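Exported protein (Bacteroides fragilis, PDB 4I17) is of unknown function but carries tetratricopeptide repeats, a helical-hairpin scaffold that in other proteins commonly mediates protein-protein binding. Local coordinates at residues I80-A85 with I96-E101. Residues are numbered along the deposited sequence; the frame is centred on the assembly and turned at random.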
loop_
_atom_site.group_PDB
_atom_site.type_symbol
_atom_site.label_atom_id
_atom_site.label_comp_id
_atom_site.label_asym_id
_atom_site.label_seq_id
_atom_site.Cartn_x
_atom_site.Cartn_y
_atom_site.Cartn_z
ATOM N N ILE A 80 3.272 -8.290 7.795
ATOM C CA ILE A 80 4.194 -7.185 7.493
ATOM C C ILE A 80 5.562 -7.768 7.193
ATOM O O ILE A 80 6.196 -7.373 6.214
ATOM C CB ILE A 80 4.230 -6.131 8.627
ATOM C CG1 ILE A 80 2.907 -5.353 8.685
ATOM C CG2 ILE A 80 5.449 -5.169 8.493
ATOM C CD1 ILE A 80 2.668 -4.652 10.040
ATOM N N GLY A 81 5.972 -8.746 8.006
ATOM C CA GLY A 81 7.240 -9.437 7.814
ATOM C C GLY A 81 7.319 -10.149 6.479
ATOM O O GLY A 81 8.330 -10.058 5.791
ATOM N N LYS A 82 6.268 -10.882 6.120
ATOM C CA LYS A 82 6.216 -11.598 4.853
ATOM C C LYS A 82 6.263 -10.599 3.696
ATOM O O LYS A 82 7.021 -10.815 2.746
ATOM C CB LYS A 82 4.950 -12.459 4.768
ATOM C CG LYS A 82 4.991 -13.401 3.585
ATOM C CD LYS A 82 3.793 -14.324 3.592
ATOM C CE LYS A 82 3.784 -15.168 2.353
ATOM N NZ LYS A 82 2.478 -15.853 2.199
ATOM N N SER A 83 5.475 -9.499 3.787
ATOM C CA SER A 83 5.471 -8.468 2.738
ATOM C C SER A 83 6.868 -7.866 2.591
ATOM O O SER A 83 7.350 -7.709 1.468
ATOM C CB SER A 83 4.446 -7.376 3.045
ATOM O OG SER A 83 4.911 -6.446 4.011
ATOM N N ALA A 84 7.537 -7.545 3.732
ATOM C CA ALA A 84 8.878 -6.953 3.725
ATOM C C ALA A 84 9.881 -7.862 3.039
ATOM O O ALA A 84 10.789 -7.375 2.353
ATOM C CB ALA A 84 9.346 -6.629 5.137
ATOM N N ALA A 85 9.748 -9.182 3.237
ATOM C CA ALA A 85 10.637 -10.156 2.607
ATOM C C ALA A 85 10.486 -10.080 1.086
ATOM O O ALA A 85 11.483 -10.071 0.378
ATOM C CB ALA A 85 10.319 -11.566 3.115
ATOM N N ILE A 96 2.372 -6.295 -2.466
ATOM C CA ILE A 96 1.015 -5.761 -2.291
ATOM C C ILE A 96 -0.034 -6.877 -2.156
ATOM O O ILE A 96 -1.025 -6.683 -1.442
ATOM C CB ILE A 96 0.635 -4.706 -3.373
ATOM C CG1 ILE A 96 -0.638 -3.925 -2.982
ATOM C CG2 ILE A 96 0.506 -5.315 -4.793
ATOM C CD1 ILE A 96 -0.549 -3.225 -1.569
ATOM N N ALA A 97 0.174 -8.045 -2.785
ATOM C CA ALA A 97 -0.760 -9.178 -2.613
ATOM C C ALA A 97 -0.783 -9.643 -1.148
ATOM O O ALA A 97 -1.851 -9.909 -0.602
ATOM C CB ALA A 97 -0.369 -10.336 -3.520
ATOM N N THR A 98 0.385 -9.671 -0.494
ATOM C CA THR A 98 0.510 -10.061 0.919
ATOM C C THR A 98 -0.131 -9.022 1.794
ATOM O O THR A 98 -0.891 -9.382 2.696
ATOM C CB THR A 98 1.981 -10.295 1.320
ATOM O OG1 THR A 98 2.538 -11.252 0.426
ATOM C CG2 THR A 98 2.103 -10.853 2.735
ATOM N N LEU A 99 0.147 -7.733 1.543
ATOM C CA LEU A 99 -0.518 -6.703 2.348
ATOM C C LEU A 99 -2.035 -6.779 2.192
ATOM O O LEU A 99 -2.745 -6.521 3.161
ATOM C CB LEU A 99 -0.027 -5.298 1.978
ATOM C CG LEU A 99 1.437 -4.982 2.360
ATOM C CD1 LEU A 99 1.838 -3.627 1.785
ATOM C CD2 LEU A 99 1.616 -4.947 3.889
ATOM N N THR A 100 -2.533 -7.119 0.973
ATOM C CA THR A 100 -3.975 -7.211 0.694
ATOM C C THR A 100 -4.563 -8.341 1.539
ATOM O O THR A 100 -5.620 -8.171 2.143
ATOM C CB THR A 100 -4.238 -7.366 -0.810
ATOM O OG1 THR A 100 -3.616 -6.272 -1.503
ATOM C CG2 THR A 100 -5.745 -7.381 -1.145
ATOM N N GLU A 101 -3.875 -9.494 1.589
ATOM C CA GLU A 101 -4.283 -10.624 2.424
ATOM C C GLU A 101 -4.281 -10.204 3.899
ATOM O O GLU A 101 -5.221 -10.503 4.611
ATOM C CB GLU A 101 -3.343 -11.827 2.207
ATOM C CG GLU A 101 -3.594 -12.566 0.899
ATOM C CD GLU A 101 -5.031 -13.011 0.672
ATOM O OE1 GLU A 101 -5.589 -13.707 1.552
ATOM O OE2 GLU A 101 -5.610 -12.628 -0.371
#
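Ser83 faces Thr98 and Leu99 inside an antiparallel helical hairpin of the kind that builds tetratricopeptide repeats, formed here by helices 75-88 and 92-105. The segment axes run at 171° to each other and approach to 8.5 Å, a spacing consistent with the small side chain of Ser83 at this point: the CA atoms of Ser83 and Thr98 lie 5.5 Å apart. Thr98 turns its methyl into the neighbouring helix. With CG2 anti to the backbone N, the methyl sits 3.8 Å from Ser83 N and equally close to CB of Lys82, while OG1 bonds back to the carbonyl of Glu94 in its own helix. The Lys82 side chain, extended throughout, crosses Thr98 at about a right angle; its CB, CG and CD pass over CG2, the last at 4.0 Å. Its ammonium group travels on to a salt bridge with Asp66 of helix 58-70, so the aliphatic stem links this hairpin to the preceding helix. On the other flank of Ser83, which was modelled in two conformers, Leu99 brings one branch forward, CD2 lying 3.6 Å from Ser83 OG and 3.8 Å from Ser83 CB in the conformer described here. That methyl offers the hydroxyl no polar partner; placed between the backbone N and carbonyl carbon (chi1 79°), OG folds back and donates to Ile80 O at 2.7 Å, tilted 25° from the carbonyl plane. The same oxygen also accepts the helical bond from Ala84 N. Tyr79 and Tyr86 of helix 75-88 also touch Thr98, while Ile80 and Ile96 meet helix 110-129. With Ser83 in this conformer, both small hydroxyls bond to main-chain carbonyls of their own helices, and the two segments are joined mainly by van der Waals packing.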